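Local coordinates for single-strand DNA-binding protein (Agrobacterium tumefaciens, PDB 3BTP), which binds single-stranded DNA of any sequence, but not double-stranded DNA, and mediates nuclear uptake of the transferred T-DNA strand, at residues A[450-456]-A[479-483]; A[124-128]-A[237-241]. All coordinates share one frame; numbering follows the deposited sequence.

Interaction 1: residues A[450-456]-A[479-483]; sequences QAAVIVA and DVLIA
Two neighbouring antiparallel strands of a closed beta barrel meet here, Val453, Ile454 and Val455 pairing with Ile482, Leu481 and Val480 in turn. The axes of 453-456 and 480-483 run 4.8 Å apart at 159°. Ile454 and Leu481 form the hydrogen-bonded pair: Ile454 N gives to Leu481 O at 2.9 Å, and Leu481 N returns a bond to Ile454 O. Val453 CA also lies 3.2 Å from Leu481 O, a CA-H...O contact. A further backbone bond flanks the three bridged pairs at either end: Ala483 N reaches Ala452 O and Ala456 N meets Asp479 O, both at 2.8 Å and both nearly straight. The side chains alternate between the two faces. Ile454 holds CG1 between its own N and carbonyl carbon (chi1 64°), which lays CG1 against Leu481 CB at 3.9 Å; Tyr495 of strand 494-497 touches both residues. On the other face Val453 CG1, anti to its N, leans diagonally over to Val480 CG1 at 3.9 Å, while Val453 CG2 faces the tip of Ile482. Helix 510-515 covers Val453 and Ile482, and helix 498-503 covers Val480 and Ile482. Backbone bonds from Val455 to Arg462 and from Ile482 to Thr496 carry the sheet outward, making this an antiparallel pair within the wall of a closed eight-stranded barrel, with helices packed on the face of Val453, Val480 and Ile482.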
ATOM      1  N   GLN A 450       6.930  26.451  -1.012  1.00 37.82           N
ATOM      2  CA  GLN A 450       7.163  25.030  -0.902  1.00 36.00           C
ATOM      3  C   GLN A 450       8.070  24.611   0.308  1.00 33.19           C
ATOM      4  O   GLN A 450       8.912  25.353   0.753  1.00 31.21           O
ATOM      5  CB  GLN A 450       7.592  24.496  -2.268  1.00 35.47           C
ATOM      6  CG  GLN A 450       8.994  24.642  -2.583  1.00 38.56           C
ATOM      7  CD  GLN A 450       9.212  24.665  -4.051  1.00 43.19           C
ATOM      8  OE1 GLN A 450       8.279  24.934  -4.801  1.00 47.34           O
ATOM      9  NE2 GLN A 450      10.447  24.420  -4.491  1.00 42.11           N
ATOM     10  N   ALA A 451       7.794  23.480   0.933  1.00 30.34           N
ATOM     11  CA  ALA A 451       8.699  22.989   1.977  1.00 28.41           C
ATOM     12  C   ALA A 451      10.210  22.966   1.538  1.00 28.25           C
ATOM     13  O   ALA A 451      10.549  22.708   0.359  1.00 26.22           O
ATOM     14  CB  ALA A 451       8.263  21.637   2.408  1.00 26.42           C
ATOM     15  N   ALA A 452      11.100  23.228   2.496  1.00 27.91           N
ATOM     16  CA  ALA A 452      12.545  23.275   2.221  1.00 28.70           C
ATOM     17  C   ALA A 452      13.189  21.892   1.970  1.00 27.17           C
ATOM     18  O   ALA A 452      14.160  21.772   1.298  1.00 25.26           O
ATOM     19  CB  ALA A 452      13.266  24.006   3.374  1.00 30.10           C
ATOM     20  N   VAL A 453      12.571  20.853   2.505  1.00 28.57           N
ATOM     21  CA  VAL A 453      13.049  19.490   2.383  1.00 26.81           C
ATOM     22  C   VAL A 453      11.801  18.681   2.155  1.00 26.58           C
ATOM     23  O   VAL A 453      10.756  18.960   2.748  1.00 27.62           O
ATOM     24  CB  VAL A 453      13.683  19.009   3.668  1.00 27.63           C
ATOM     25  CG1 VAL A 453      14.122  17.516   3.552  1.00 27.12           C
ATOM     26  CG2 VAL A 453      14.814  19.928   4.116  1.00 26.73           C
ATOM     27  N   ILE A 454      11.878  17.743   1.213  1.00 24.78           N
ATOM     28  CA  ILE A 454      10.925  16.675   1.153  1.00 21.75           C
ATOM     29  C   ILE A 454      11.566  15.286   1.241  1.00 21.12           C
ATOM     30  O   ILE A 454      12.670  15.090   0.814  1.00 22.09           O
ATOM     31  CB  ILE A 454       9.892  16.871  -0.027  1.00 21.58           C
ATOM     32  CG1 ILE A 454      10.542  16.825  -1.389  1.00 19.07           C
ATOM     33  CG2 ILE A 454       9.127  18.218   0.155  1.00 21.42           C
ATOM     34  CD1 ILE A 454       9.530  16.970  -2.441  1.00 12.34           C
ATOM     35  N   VAL A 455      10.860  14.319   1.784  1.00 21.89           N
ATOM     36  CA  VAL A 455      11.429  13.031   2.016  1.00 22.66           C
ATOM     37  C   VAL A 455      10.588  11.932   1.382  1.00 23.24           C
ATOM     38  O   VAL A 455       9.426  11.863   1.672  1.00 23.86           O
ATOM     39  CB  VAL A 455      11.612  12.742   3.602  1.00 22.83           C
ATOM     40  CG1 VAL A 455      12.243  11.356   3.802  1.00 21.99           C
ATOM     41  CG2 VAL A 455      12.498  13.862   4.280  1.00 21.67           C
ATOM     42  N   ALA A 456      11.208  11.040   0.597  1.00 24.63           N
ATOM     43  CA  ALA A 456      10.533   9.941  -0.051  1.00 26.04           C
ATOM     44  C   ALA A 456      10.235   8.797   0.930  1.00 27.11           C
ATOM     45  O   ALA A 456      11.061   8.389   1.695  1.00 26.99           O
ATOM     46  CB  ALA A 456      11.359   9.437  -1.262  1.00 25.48           C
ATOM     47  N   ASP A 479      16.994   9.499   0.138  1.00 32.94           N
ATOM     48  CA  ASP A 479      15.566   9.624   0.230  1.00 30.33           C
ATOM     49  C   ASP A 479      15.150  11.114   0.419  1.00 27.71           C
ATOM     50  O   ASP A 479      13.944  11.458   0.337  1.00 25.86           O
ATOM     51  CB  ASP A 479      15.106   8.773   1.399  1.00 32.66           C
ATOM     52  CG  ASP A 479      14.672   7.341   0.987  1.00 39.43           C
ATOM     53  OD1 ASP A 479      15.046   6.868  -0.133  1.00 45.75           O
ATOM     54  OD2 ASP A 479      13.913   6.703   1.779  1.00 44.04           O
ATOM     55  N   VAL A 480      16.177  11.978   0.593  1.00 24.34           N
ATOM     56  CA  VAL A 480      16.073  13.360   0.996  1.00 22.13           C
ATOM     57  C   VAL A 480      16.344  14.333  -0.153  1.00 21.02           C
ATOM     58  O   VAL A 480      17.315  14.220  -0.828  1.00 20.02           O
ATOM     59  CB  VAL A 480      17.008  13.611   2.186  1.00 21.60           C
ATOM     60  CG1 VAL A 480      16.972  15.080   2.626  1.00 20.84           C
ATOM     61  CG2 VAL A 480      16.618  12.688   3.357  1.00 21.52           C
ATOM     62  N   LEU A 481      15.414  15.254  -0.382  1.00 21.50           N
ATOM     63  CA  LEU A 481      15.441  16.232  -1.474  1.00 19.86           C
ATOM     64  C   LEU A 481      15.320  17.621  -0.854  1.00 19.85           C
ATOM     65  O   LEU A 481      14.533  17.858   0.052  1.00 17.21           O
ATOM     66  CB  LEU A 481      14.244  16.024  -2.446  1.00 20.05           C
ATOM     67  CG  LEU A 481      14.185  14.699  -3.251  1.00 21.53           C
ATOM     68  CD1 LEU A 481      12.804  14.126  -3.233  1.00 19.24           C
ATOM     69  CD2 LEU A 481      14.578  14.972  -4.658  1.00 20.87           C
ATOM     70  N   ILE A 482      16.075  18.538  -1.440  1.00 21.01           N
ATOM     71  CA  ILE A 482      16.327  19.857  -0.920  1.00 20.18           C
ATOM     72  C   ILE A 482      15.742  20.857  -1.896  1.00 20.93           C
ATOM     73  O   ILE A 482      15.943  20.730  -3.128  1.00 21.80           O
ATOM     74  CB  ILE A 482      17.846  20.088  -0.714  1.00 20.97           C
ATOM     75  CG1 ILE A 482      18.506  18.872  -0.007  1.00 17.81           C
ATOM     76  CG2 ILE A 482      18.098  21.428   0.092  1.00 18.45           C
ATOM     77  CD1 ILE A 482      18.062  18.721   1.487  1.00 19.49           C
ATOM     78  N   ALA A 483      14.989  21.822  -1.369  1.00 19.61           N
ATOM     79  CA  ALA A 483      14.491  22.926  -2.210  1.00 20.87           C
ATOM     80  C   ALA A 483      15.649  23.804  -2.595  1.00 21.24           C
ATOM     81  O   ALA A 483      16.195  24.489  -1.742  1.00 21.40           O
ATOM     82  CB  ALA A 483      13.399  23.782  -1.493  1.00 18.06           C
TER

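Interaction 2: residues A[124-128]-A[237-241]; sequences GQDKF and QTEKY
Asp126 turns its CG anti to its own carbonyl carbon (chi1 -57°), which sets the carboxylate against the backbone of Thr238 and Glu239; Gln125, with CG anti to its N and the chain bent at chi2 (48°), folds its amide back over the same carboxylate. OD2 of Asp126 is therefore held twice. Glu239 N gives it a hydrogen bond of 2.6 Å on the syn side, tilted out of the carboxylate plane, and Gln125 NE2 comes at 2.8 Å from above the opposite face, a pairing that would fix its rotation and probably favour the charged form. The other oxygen, OD1, rests 3.5 Å from Thr238 CB. Both Gln125 and Asp126 are the central residues of a type II turn from Gly124 to Lys127, the tight end of the beta hairpin joining strands 117-124 and 127-132, so the hairpin tip docks on the loop after strand 235-237. Beside the bond, Gln125 CG packs 3.3 Å from Glu239 OE1, the Gln125 amide and the Glu239 carboxylate nearly parallel, 11° apart. Asp126 CB lies at the edge of the Tyr241 ring, near its plane; the ring stacks on Tyr276 and carries Lys240 CB over one face. Lys127 NZ hydrogen-bonds Gln125 O at 3.3 Å, and Lys240 NZ comes within 3.1 Å of Lys127 NZ, which may disfavour both carrying a charge at once, though the Asp126 carboxylate, OD2 4.7 Å from Lys240 NZ, would partly offset this.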
ATOM      1  N   GLY A 124      -5.988 -30.612   4.632  1.00 43.24           N
ATOM      2  CA  GLY A 124      -4.738 -31.386   4.739  1.00 44.35           C
ATOM      3  C   GLY A 124      -3.729 -30.746   5.654  1.00 45.21           C
ATOM      4  O   GLY A 124      -3.945 -29.640   6.097  1.00 46.20           O
ATOM      5  N   GLN A 125      -2.641 -31.446   5.980  1.00 45.64           N
ATOM      6  CA  GLN A 125      -1.534 -30.805   6.670  1.00 45.13           C
ATOM      7  C   GLN A 125      -0.955 -29.791   5.674  1.00 44.08           C
ATOM      8  O   GLN A 125      -0.479 -30.153   4.590  1.00 43.93           O
ATOM      9  CB  GLN A 125      -0.451 -31.817   7.151  1.00 46.15           C
ATOM     10  CG  GLN A 125       0.781 -31.184   7.935  1.00 46.85           C
ATOM     11  CD  GLN A 125       0.343 -30.205   9.053  1.00 51.63           C
ATOM     12  OE1 GLN A 125      -0.553 -30.504   9.836  1.00 53.28           O
ATOM     13  NE2 GLN A 125       0.975 -29.030   9.109  1.00 52.52           N
ATOM     14  N   ASP A 126      -1.022 -28.523   6.044  1.00 43.37           N
ATOM     15  CA  ASP A 126      -0.546 -27.437   5.181  1.00 42.99           C
ATOM     16  C   ASP A 126      -1.179 -27.435   3.775  1.00 40.36           C
ATOM     17  O   ASP A 126      -0.531 -27.035   2.795  1.00 39.16           O
ATOM     18  CB  ASP A 126       0.985 -27.484   5.111  1.00 43.37           C
ATOM     19  CG  ASP A 126       1.627 -27.406   6.492  1.00 47.40           C
ATOM     20  OD1 ASP A 126       1.353 -26.406   7.231  1.00 50.83           O
ATOM     21  OD2 ASP A 126       2.420 -28.321   6.825  1.00 49.77           O
ATOM     22  N   LYS A 127      -2.419 -27.920   3.679  1.00 37.72           N
ATOM     23  CA  LYS A 127      -3.113 -27.944   2.392  1.00 37.35           C
ATOM     24  C   LYS A 127      -4.445 -27.201   2.510  1.00 34.15           C
ATOM     25  O   LYS A 127      -5.123 -27.313   3.499  1.00 32.88           O
ATOM     26  CB  LYS A 127      -3.308 -29.373   1.823  1.00 38.35           C
ATOM     27  CG  LYS A 127      -2.010 -30.171   1.542  1.00 38.91           C
ATOM     28  CD  LYS A 127      -2.320 -31.679   1.516  1.00 41.54           C
ATOM     29  CE  LYS A 127      -1.067 -32.593   1.344  1.00 45.09           C
ATOM     30  NZ  LYS A 127      -0.209 -32.750   2.597  1.00 48.94           N
ATOM     31  N   PHE A 128      -4.780 -26.430   1.479  1.00 32.35           N
ATOM     32  CA  PHE A 128      -5.938 -25.540   1.477  1.00 30.83           C
ATOM     33  C   PHE A 128      -6.599 -25.579   0.129  1.00 29.95           C
ATOM     34  O   PHE A 128      -5.956 -25.875  -0.864  1.00 28.05           O
ATOM     35  CB  PHE A 128      -5.487 -24.095   1.763  1.00 30.91           C
ATOM     36  CG  PHE A 128      -4.680 -23.955   3.019  1.00 31.14           C
ATOM     37  CD1 PHE A 128      -5.301 -23.741   4.227  1.00 31.29           C
ATOM     38  CD2 PHE A 128      -3.298 -24.031   2.984  1.00 30.71           C
ATOM     39  CE1 PHE A 128      -4.531 -23.619   5.399  1.00 33.73           C
ATOM     40  CE2 PHE A 128      -2.541 -23.922   4.122  1.00 33.37           C
ATOM     41  CZ  PHE A 128      -3.155 -23.724   5.349  1.00 31.15           C
ATOM     42  N   GLN A 237       4.577 -23.121  12.290  1.00 40.14           N
ATOM     43  CA  GLN A 237       5.393 -24.169  11.695  1.00 39.74           C
ATOM     44  C   GLN A 237       4.588 -24.917  10.648  1.00 39.10           C
ATOM     45  O   GLN A 237       3.480 -25.409  10.908  1.00 37.89           O
ATOM     46  CB  GLN A 237       5.816 -25.154  12.815  1.00 41.82           C
ATOM     47  CG  GLN A 237       6.794 -26.279  12.403  1.00 42.26           C
ATOM     48  CD  GLN A 237       8.118 -25.734  12.042  1.00 41.92           C
ATOM     49  OE1 GLN A 237       8.784 -25.171  12.886  1.00 46.68           O
ATOM     50  NE2 GLN A 237       8.504 -25.845  10.763  1.00 42.49           N
ATOM     51  N   THR A 238       5.124 -24.958   9.440  1.00 38.51           N
ATOM     52  CA  THR A 238       4.597 -25.875   8.471  1.00 39.36           C
ATOM     53  C   THR A 238       5.350 -27.229   8.612  1.00 39.66           C
ATOM     54  O   THR A 238       6.528 -27.302   9.062  1.00 38.92           O
ATOM     55  CB  THR A 238       4.645 -25.352   6.937  1.00 39.14           C
ATOM     56  OG1 THR A 238       5.994 -25.259   6.494  1.00 37.88           O
ATOM     57  CG2 THR A 238       3.949 -24.029   6.699  1.00 38.92           C
ATOM     58  N   GLU A 239       4.692 -28.289   8.167  1.00 40.66           N
ATOM     59  CA  GLU A 239       5.347 -29.596   8.170  1.00 42.37           C
ATOM     60  C   GLU A 239       6.568 -29.692   7.262  1.00 42.12           C
ATOM     61  O   GLU A 239       7.581 -30.270   7.672  1.00 42.74           O
ATOM     62  CB  GLU A 239       4.389 -30.724   7.822  1.00 42.45           C
ATOM     63  CG  GLU A 239       5.173 -31.960   7.501  1.00 46.32           C
ATOM     64  CD  GLU A 239       4.355 -33.195   7.467  1.00 53.72           C
ATOM     65  OE1 GLU A 239       3.319 -33.252   8.191  1.00 56.74           O
ATOM     66  OE2 GLU A 239       4.768 -34.116   6.710  1.00 56.05           O
ATOM     67  N   LYS A 240       6.448 -29.160   6.040  1.00 41.69           N
ATOM     68  CA  LYS A 240       7.440 -29.330   4.973  1.00 41.77           C
ATOM     69  C   LYS A 240       8.121 -28.039   4.544  1.00 40.00           C
ATOM     70  O   LYS A 240       9.156 -28.130   3.895  1.00 39.99           O
ATOM     71  CB  LYS A 240       6.779 -29.961   3.721  1.00 41.88           C
ATOM     72  CG  LYS A 240       6.217 -31.378   3.957  1.00 45.51           C
ATOM     73  CD  LYS A 240       5.021 -31.792   3.023  1.00 46.07           C
ATOM     74  CE  LYS A 240       3.741 -30.937   3.293  1.00 51.03           C
ATOM     75  NZ  LYS A 240       2.544 -31.752   3.685  1.00 52.51           N
ATOM     76  N   TYR A 241       7.564 -26.856   4.881  1.00 37.43           N
ATOM     77  CA  TYR A 241       7.967 -25.621   4.224  1.00 36.17           C
ATOM     78  C   TYR A 241       8.703 -24.594   5.032  1.00 35.60           C
ATOM     79  O   TYR A 241       9.036 -23.511   4.506  1.00 34.96           O
ATOM     80  CB  TYR A 241       6.784 -24.974   3.515  1.00 37.32           C
ATOM     81  CG  TYR A 241       6.080 -25.958   2.624  1.00 37.70           C
ATOM     82  CD1 TYR A 241       6.723 -26.470   1.488  1.00 37.70           C
ATOM     83  CD2 TYR A 241       4.803 -26.415   2.938  1.00 36.82           C
ATOM     84  CE1 TYR A 241       6.082 -27.391   0.665  1.00 40.55           C
ATOM     85  CE2 TYR A 241       4.150 -27.318   2.116  1.00 35.43           C
ATOM     86  CZ  TYR A 241       4.800 -27.788   0.985  1.00 38.30           C
ATOM     87  OH  TYR A 241       4.181 -28.681   0.181  1.00 40.15           O
TER

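How the interactions relate
Interactions 1 and 2 lie on opposite sides of the chain's centre, with their own centres 47 Å apart and nearest atoms about 31 Å apart, so neither touches the other. Along the chain they follow in series: the loop closed by interaction 2, 108 residues long, ends before the one closed by interaction 1, 22 residues long, begins. Their chemistry differs as well. Interaction 1 is backbone pairing within the barrel, partly buried, whereas interaction 2 is a surface contact led by one carboxylate, fastening a hairpin tip of the four-stranded antiparallel sheet of strands 117-124, 127-132, 149-153 and 159-160 to a distant loop. The model contains one protein chain, and neither contact identifies a DNA-binding site.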